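Local coordinates for protein putative branched-chain amino acid aminotransferase IlvE (Streptococcus mutans, PDB 4DQN) that probably transfers the amino group of leucine, isoleucine or valine to 2-oxoglutarate with the help of pyridoxal 5'-phosphate, at residues D323-T326 and G327-G331; N80-A83 and E84-Q87; E223-S227 and A228-G232. All blocks are in the same frame, centred on the assembly; numbering follows the deposited sequence.

Contact 1. Residues D323-T326 and G327-G331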
loop_
_atom_site.group_PDB
_atom_site.type_symbol
_atom_site.label_atom_id
_atom_site.label_comp_id
_atom_site.label_asym_id
_atom_site.label_seq_id
_atom_site.Cartn_x
_atom_site.Cartn_y
_atom_site.Cartn_z
ATOM N N ASP A 323 -30.284 8.419 -14.360
ATOM C CA ASP A 323 -31.549 7.699 -14.516
ATOM C C ASP A 323 -31.387 6.446 -15.378
ATOM O O ASP A 323 -31.892 5.370 -15.033
ATOM C CB ASP A 323 -32.631 8.623 -15.106
ATOM C CG ASP A 323 -33.117 9.657 -14.108
ATOM O OD1 ASP A 323 -32.790 9.516 -12.906
ATOM O OD2 ASP A 323 -33.837 10.600 -14.510
ATOM N N GLU A 324 -30.657 6.573 -16.482
ATOM C CA GLU A 324 -30.478 5.457 -17.412
ATOM C C GLU A 324 -29.577 4.362 -16.841
ATOM O O GLU A 324 -29.868 3.174 -16.990
ATOM C CB GLU A 324 -29.932 5.965 -18.754
ATOM C CG GLU A 324 -29.900 4.918 -19.867
ATOM C CD GLU A 324 -31.234 4.760 -20.587
ATOM O OE1 GLU A 324 -32.230 5.413 -20.200
ATOM O OE2 GLU A 324 -31.287 3.974 -21.556
ATOM N N LEU A 325 -28.483 4.744 -16.191
ATOM C CA LEU A 325 -27.584 3.736 -15.617
ATOM C C LEU A 325 -28.244 2.966 -14.475
ATOM O O LEU A 325 -28.224 1.733 -14.468
ATOM C CB LEU A 325 -26.277 4.369 -15.127
ATOM C CG LEU A 325 -25.298 3.433 -14.404
ATOM C CD1 LEU A 325 -24.786 2.355 -15.349
ATOM C CD2 LEU A 325 -24.128 4.222 -13.789
ATOM N N THR A 326 -28.832 3.685 -13.518
ATOM C CA THR A 326 -29.490 3.033 -12.388
ATOM C C THR A 326 -30.719 2.241 -12.853
ATOM O O THR A 326 -31.005 1.160 -12.327
ATOM C CB THR A 326 -29.876 4.029 -11.265
ATOM O OG1 THR A 326 -30.728 5.056 -11.790
ATOM C CG2 THR A 326 -28.637 4.670 -10.668
ATOM N N GLY A 327 -31.430 2.752 -13.855
ATOM C CA GLY A 327 -32.558 2.011 -14.409
ATOM C C GLY A 327 -32.127 0.641 -14.908
ATOM O O GLY A 327 -32.787 -0.374 -14.664
ATOM N N ILE A 328 -31.002 0.612 -15.605
ATOM C CA ILE A 328 -30.457 -0.632 -16.119
ATOM C C ILE A 328 -30.039 -1.553 -14.979
ATOM O O ILE A 328 -30.341 -2.750 -14.994
ATOM C CB ILE A 328 -29.250 -0.354 -17.028
ATOM C CG1 ILE A 328 -29.728 0.270 -18.340
ATOM C CG2 ILE A 328 -28.464 -1.644 -17.318
ATOM C CD1 ILE A 328 -28.623 0.970 -19.107
ATOM N N GLN A 329 -29.350 -0.990 -13.992
ATOM C CA GLN A 329 -28.866 -1.775 -12.860
ATOM C C GLN A 329 -30.016 -2.414 -12.084
ATOM O O GLN A 329 -29.958 -3.594 -11.735
ATOM C CB GLN A 329 -28.001 -0.896 -11.959
ATOM C CG GLN A 329 -26.681 -0.466 -12.620
ATOM C CD GLN A 329 -25.974 0.652 -11.880
ATOM O OE1 GLN A 329 -26.614 1.489 -11.244
ATOM N NE2 GLN A 329 -24.637 0.675 -11.962
ATOM N N PHE A 330 -31.068 -1.644 -11.832
ATOM C CA PHE A 330 -32.207 -2.160 -11.071
ATOM C C PHE A 330 -33.239 -2.874 -11.941
ATOM O O PHE A 330 -34.261 -3.340 -11.428
ATOM C CB PHE A 330 -32.894 -1.042 -10.285
ATOM C CG PHE A 330 -32.122 -0.577 -9.085
ATOM C CD1 PHE A 330 -32.313 -1.170 -7.843
ATOM C CD2 PHE A 330 -31.227 0.475 -9.191
ATOM C CE1 PHE A 330 -31.609 -0.729 -6.729
ATOM C CE2 PHE A 330 -30.522 0.924 -8.083
ATOM C CZ PHE A 330 -30.710 0.318 -6.853
ATOM N N GLY A 331 -32.976 -2.955 -13.244
ATOM C CA GLY A 331 -33.778 -3.775 -14.138
ATOM C C GLY A 331 -34.986 -3.081 -14.748
ATOM O O GLY A 331 -35.794 -3.728 -15.396
#

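Contact 2. Residues N80-A83 and E84-Q87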
loop_
_atom_site.group_PDB
_atom_site.type_symbol
_atom_site.label_atom_id
_atom_site.label_comp_id
_atom_site.label_asym_id
_atom_site.label_seq_id
_atom_site.Cartn_x
_atom_site.Cartn_y
_atom_site.Cartn_z
ATOM N N ASN A 80 -18.308 -9.443 -14.591
ATOM C CA ASN A 80 -17.176 -9.826 -15.438
ATOM C C ASN A 80 -16.123 -8.725 -15.513
ATOM O O ASN A 80 -14.915 -9.004 -15.580
ATOM C CB ASN A 80 -17.643 -10.176 -16.858
ATOM C CG ASN A 80 -18.277 -8.992 -17.566
ATOM O OD1 ASN A 80 -19.198 -8.360 -17.041
ATOM N ND2 ASN A 80 -17.774 -8.671 -18.754
ATOM N N MET A 81 -16.575 -7.470 -15.497
ATOM C CA MET A 81 -15.653 -6.333 -15.539
ATOM C C MET A 81 -14.841 -6.211 -14.256
ATOM O O MET A 81 -13.636 -5.956 -14.299
ATOM C CB MET A 81 -16.412 -5.026 -15.802
ATOM C CG MET A 81 -17.066 -4.951 -17.175
ATOM S SD MET A 81 -15.913 -4.930 -18.568
ATOM C CE MET A 81 -15.367 -3.223 -18.452
ATOM N N ASN A 82 -15.491 -6.393 -13.108
ATOM C CA ASN A 82 -14.756 -6.439 -11.839
ATOM C C ASN A 82 -13.727 -7.573 -11.787
ATOM O O ASN A 82 -12.631 -7.408 -11.238
ATOM C CB ASN A 82 -15.732 -6.577 -10.671
ATOM C CG ASN A 82 -16.716 -5.437 -10.614
ATOM O OD1 ASN A 82 -17.799 -5.508 -11.204
ATOM N ND2 ASN A 82 -16.342 -4.366 -9.915
ATOM N N ALA A 83 -14.089 -8.730 -12.332
ATOM C CA ALA A 83 -13.188 -9.875 -12.317
ATOM C C ALA A 83 -11.943 -9.592 -13.149
ATOM O O ALA A 83 -10.832 -9.968 -12.767
ATOM C CB ALA A 83 -13.910 -11.130 -12.846
ATOM N N GLU A 84 -12.131 -8.951 -14.299
ATOM C CA GLU A 84 -11.023 -8.675 -15.206
ATOM C C GLU A 84 -10.126 -7.599 -14.620
ATOM O O GLU A 84 -8.901 -7.663 -14.749
ATOM C CB GLU A 84 -11.549 -8.299 -16.602
ATOM C CG GLU A 84 -12.270 -9.477 -17.276
ATOM C CD GLU A 84 -12.856 -9.161 -18.653
ATOM O OE1 GLU A 84 -12.802 -7.983 -19.087
ATOM O OE2 GLU A 84 -13.376 -10.106 -19.295
ATOM N N ARG A 85 -10.731 -6.625 -13.947
ATOM C CA ARG A 85 -9.941 -5.598 -13.274
ATOM C C ARG A 85 -9.120 -6.185 -12.123
ATOM O O ARG A 85 -7.951 -5.813 -11.931
ATOM C CB ARG A 85 -10.827 -4.441 -12.793
ATOM C CG ARG A 85 -10.018 -3.305 -12.164
ATOM C CD ARG A 85 -10.857 -2.068 -11.873
ATOM N NE ARG A 85 -11.868 -2.302 -10.838
ATOM C CZ ARG A 85 -12.740 -1.383 -10.417
ATOM N NH1 ARG A 85 -12.739 -0.168 -10.953
ATOM N NH2 ARG A 85 -13.622 -1.677 -9.462
ATOM N N LEU A 86 -9.717 -7.109 -11.366
ATOM C CA LEU A 86 -8.997 -7.789 -10.288
ATOM C C LEU A 86 -7.859 -8.640 -10.847
ATOM O O LEU A 86 -6.842 -8.825 -10.181
ATOM C CB LEU A 86 -9.944 -8.683 -9.469
ATOM C CG LEU A 86 -9.818 -8.812 -7.943
ATOM C CD1 LEU A 86 -10.275 -10.176 -7.428
ATOM C CD2 LEU A 86 -8.462 -8.411 -7.368
ATOM N N GLN A 87 -8.027 -9.169 -12.059
ATOM C CA GLN A 87 -6.976 -9.980 -12.664
ATOM C C GLN A 87 -5.787 -9.107 -13.025
ATOM O O GLN A 87 -4.637 -9.478 -12.794
ATOM C CB GLN A 87 -7.501 -10.727 -13.904
ATOM C CG GLN A 87 -8.334 -11.965 -13.570
ATOM C CD GLN A 87 -9.419 -12.237 -14.598
ATOM O OE1 GLN A 87 -9.408 -11.670 -15.697
ATOM N NE2 GLN A 87 -10.363 -13.100 -14.249
#

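Contact 3. Residues E223-S227 and A228-G232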
loop_
_atom_site.group_PDB
_atom_site.type_symbol
_atom_site.label_atom_id
_atom_site.label_comp_id
_atom_site.label_asym_id
_atom_site.label_seq_id
_atom_site.Cartn_x
_atom_site.Cartn_y
_atom_site.Cartn_z
ATOM N N GLU A 223 -6.806 13.536 -12.573
ATOM C CA GLU A 223 -6.714 12.086 -12.558
ATOM C C GLU A 223 -8.019 11.480 -12.079
ATOM O O GLU A 223 -8.733 10.809 -12.838
ATOM C CB GLU A 223 -5.599 11.644 -11.617
ATOM C CG GLU A 223 -4.219 11.994 -12.108
ATOM C CD GLU A 223 -3.506 10.822 -12.718
ATOM O OE1 GLU A 223 -3.224 9.850 -11.986
ATOM O OE2 GLU A 223 -3.228 10.870 -13.934
ATOM N N GLU A 224 -8.323 11.703 -10.806
ATOM C CA GLU A 224 -9.542 11.154 -10.231
ATOM C C GLU A 224 -10.025 11.900 -8.983
ATOM O O GLU A 224 -9.301 12.729 -8.411
ATOM C CB GLU A 224 -9.391 9.643 -9.964
ATOM C CG GLU A 224 -8.110 9.219 -9.258
ATOM C CD GLU A 224 -7.911 7.709 -9.295
ATOM O OE1 GLU A 224 -7.911 7.128 -10.399
ATOM O OE2 GLU A 224 -7.767 7.097 -8.218
ATOM N N VAL A 225 -11.260 11.585 -8.587
ATOM C CA VAL A 225 -11.960 12.240 -7.488
ATOM C C VAL A 225 -12.040 11.256 -6.329
ATOM O O VAL A 225 -12.940 10.411 -6.278
ATOM C CB VAL A 225 -13.380 12.623 -7.927
ATOM C CG1 VAL A 225 -14.031 13.572 -6.924
ATOM C CG2 VAL A 225 -13.353 13.246 -9.329
ATOM N N GLY A 226 -11.096 11.367 -5.395
ATOM C CA GLY A 226 -10.930 10.353 -4.373
ATOM C C GLY A 226 -10.621 9.052 -5.075
ATOM O O GLY A 226 -9.668 8.979 -5.861
ATOM N N SER A 227 -11.443 8.033 -4.828
ATOM C CA SER A 227 -11.254 6.740 -5.480
ATOM C C SER A 227 -12.160 6.581 -6.704
ATOM O O SER A 227 -12.148 5.529 -7.355
ATOM C CB SER A 227 -11.500 5.597 -4.490
ATOM O OG SER A 227 -12.860 5.548 -4.093
ATOM N N ALA A 228 -12.929 7.630 -7.016
ATOM C CA ALA A 228 -13.875 7.618 -8.144
ATOM C C ALA A 228 -13.328 8.365 -9.361
ATOM O O ALA A 228 -12.414 9.183 -9.229
ATOM C CB ALA A 228 -15.210 8.224 -7.718
ATOM N N ASN A 229 -13.891 8.091 -10.538
ATOM C CA ASN A 229 -13.453 8.759 -11.775
ATOM C C ASN A 229 -14.143 10.111 -11.957
ATOM O O ASN A 229 -15.250 10.302 -11.466
ATOM C CB ASN A 229 -13.741 7.887 -13.002
ATOM C CG ASN A 229 -12.767 6.725 -13.150
ATOM O OD1 ASN A 229 -12.949 5.859 -14.001
ATOM N ND2 ASN A 229 -11.744 6.692 -12.314
ATOM N N PHE A 230 -13.482 11.038 -12.651
ATOM C CA PHE A 230 -14.056 12.335 -13.000
ATOM C C PHE A 230 -14.666 12.222 -14.397
ATOM O O PHE A 230 -14.155 11.478 -15.247
ATOM C CB PHE A 230 -12.958 13.419 -12.994
ATOM C CG PHE A 230 -13.435 14.801 -13.428
ATOM C CD1 PHE A 230 -13.421 15.180 -14.777
ATOM C CD2 PHE A 230 -13.883 15.718 -12.488
ATOM C CE1 PHE A 230 -13.858 16.449 -15.171
ATOM C CE2 PHE A 230 -14.320 16.991 -12.871
ATOM C CZ PHE A 230 -14.302 17.359 -14.209
ATOM N N PHE A 231 -15.765 12.934 -14.629
ATOM C CA PHE A 231 -16.287 13.101 -15.986
ATOM C C PHE A 231 -16.797 14.530 -16.142
ATOM O O PHE A 231 -17.286 15.134 -15.190
ATOM C CB PHE A 231 -17.383 12.065 -16.343
ATOM C CG PHE A 231 -18.711 12.294 -15.644
ATOM C CD1 PHE A 231 -18.993 11.663 -14.436
ATOM C CD2 PHE A 231 -19.671 13.137 -16.195
ATOM C CE1 PHE A 231 -20.205 11.871 -13.788
ATOM C CE2 PHE A 231 -20.880 13.361 -15.548
ATOM C CZ PHE A 231 -21.150 12.726 -14.346
ATOM N N GLY A 232 -16.658 15.082 -17.343
ATOM C CA GLY A 232 -17.224 16.388 -17.612
ATOM C C GLY A 232 -18.122 16.348 -18.832
ATOM O O GLY A 232 -17.927 15.525 -19.732
HETATM O O HOH W 1 -11.047 9.943 -13.593
#

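Contact 1. Residues D323-T326 and G327-G331
The last turns of helix 316-329 are tied from residue to residue by i to i+4 backbone bonds, Gly327 N to Asp323 O, Ile328 N to Glu324 O, Gln329 N to Leu325 O and Phe330 N to Thr326 O, the last being short at 2.8 Å and fairly straight, with an N-H...O angle of 165°. Gly331 then leaves helical angles with a positive phi of 89° and closes a Schellman motif, its N reaching back 3.2 Å to Ile328 O. Among the side chains, Gln329 lies against both Leu325 and Thr326. Its chain runs on extended beyond CG and crosses Leu325 at a slant, so that the NE2 end lies against the branch point, 3.7 Å from Leu325 CG, and close to the methyl CD1 as well. The other end of the same amide turns to Thr326, where OE1 lies 3.5 Å from Thr326 CA, with the methyl CG2 a little farther off. Thr326 OG1 sits between its own backbone N and carbonyl carbon (chi1 57°), a setting in which it bonds back to Tyr322 O one turn earlier. Phe330 brings its ring edge to the backbone, CD2 lying 3.2 Å from Thr326 O, with that oxygen in the ring plane. On another side of the helix Ile328 runs CG1 and CD1 past Glu324 O, CG1 at 3.2 Å, while the Glu324 carboxylate reaches out to a salt bridge with Arg263. Leu325 and Ile328 both pack on Leu259 of helix 251-262 and on Phe77 of strand 74-77, and Phe330 meets Tyr67 of strand 59-68 edge-to-face. The C-terminal end of the helix thus bridges helix 251-262 and strands 74-77 and 59-68 of the antiparallel sheet.

Contact 2. Residues N80-A83 and E84-Q87
Asn82 and Arg85 lie side by side on helix 79-92 of this class IV aminotransferase, pointing the same way, three residues apart on one face of an alpha-helix. Their flat ends are nearly perpendicular, amide and guanidinium planes 80° apart, and the nearest atoms, Asn82 ND2 and Arg85 NH2, are two nitrogens 3.9 Å from each other. What gathers them is a shared carboxylate: that of Glu62 on strand 59-68 takes a hydrogen bond from Asn82 ND2 on OE1 and a salt bridge from Arg85 NE on OE2. Arg85 starts with CG anti to its backbone N (chi1 -176°) and bends at chi3, which swings the guanidinium back beside the amide; NH1 goes on to Pro249 O. Its side chain also touches Lys188, the lysine predicted to carry pyridoxal phosphate, which is not attached to it in this structure, so this face of the helix borders the probable active site. The charge of Glu62 probably offsets that of the arginine. Elsewhere on the helix, side chains turn back over the preceding turn. Glu84, extended beyond CG, passes over Asn80 O, with CG 3.2 Å from that oxygen. Ala83 packs on Thr100 and Phe103 of helix 100-113. Beneath these side chains four i to i+4 bonds carry the backbone, Leu86 N to Asn82 O being 2.9 Å. Gln87 bends at chi2 and folds its amide over the carbonyl of Ala83; NE2 is bonded to Val98 O and Thr100 OG1, and CD comes within 3.2 Å of Ala83 O.

Contact 3. Residues E223-S227 and A228-G232
Val225 has CG2 anti to its carbonyl carbon and beside its backbone N, while Phe230 CG points opposite its backbone N (chi1 177°), and these two choices bring the valine methyl up against Phe230 CB. CG2 of Val225 lies 3.7 Å from Phe230 CB and near the ring plane at its edge, so the methyl meets the rim of the ring and the two side chains cross at a slant. The backbone that sets them up is a tight hairpin: a type II' turn runs from Val225 to Ala228, with Gly226 at positive phi (60°). Two bonds close it. Val225 N gives one to Ala228 O at 2.7 Å, and Ala228 N returns one to Val225 O at 2.9 Å, arriving well above the carbonyl plane. Glu224 CB lies 3.1 Å from Ala228 O, the acceptor of the first bond. Beyond the turn the strands splay, and a water spans the gap, donating to Glu223 O at 2.6 Å and accepting from Phe230 N at 2.8 Å. Glu223 and Glu224 both face Tyr213 of strand 211-214, a classic beta bulge. Glu224 OE1 takes the N-H of Leu248, while Asn229 ND2 bonds Leu248 O and its OD1 takes Ser250 N. The Ser227 side chain is about 5 Å from that of Lys188, the predicted pyridoxal-phosphate lysine, so the turn probably borders the cofactor site. In the mixed sheet, Val225 and Ala228 pack on Ala286 of strand 281-288, and Phe230 reaches Ala284 there and Ile296 of strand 292-301.

Overall arrangement
Along the chain the order is contact 2, contact 3, contact 1, none enclosing another. Their centres are 19 to 21 Å apart, and nearest atoms about 7 Å (contacts 2 and 3) or about 9 Å (contact 1 with either), so they do not touch. Contact 2 lies on helix 79-92, beside the seven-stranded antiparallel sheet, contact 3 in the mixed sheet, and contact 1 at the end of helix 316-329. Helix 251-262 links contacts 1 and 2, since both pack against it, and the Leu248 region joins contacts 2 and 3. Those two also approach Lys188 from different elements, consistent with a cofactor site between the two sheets; contact 1 lies away from it.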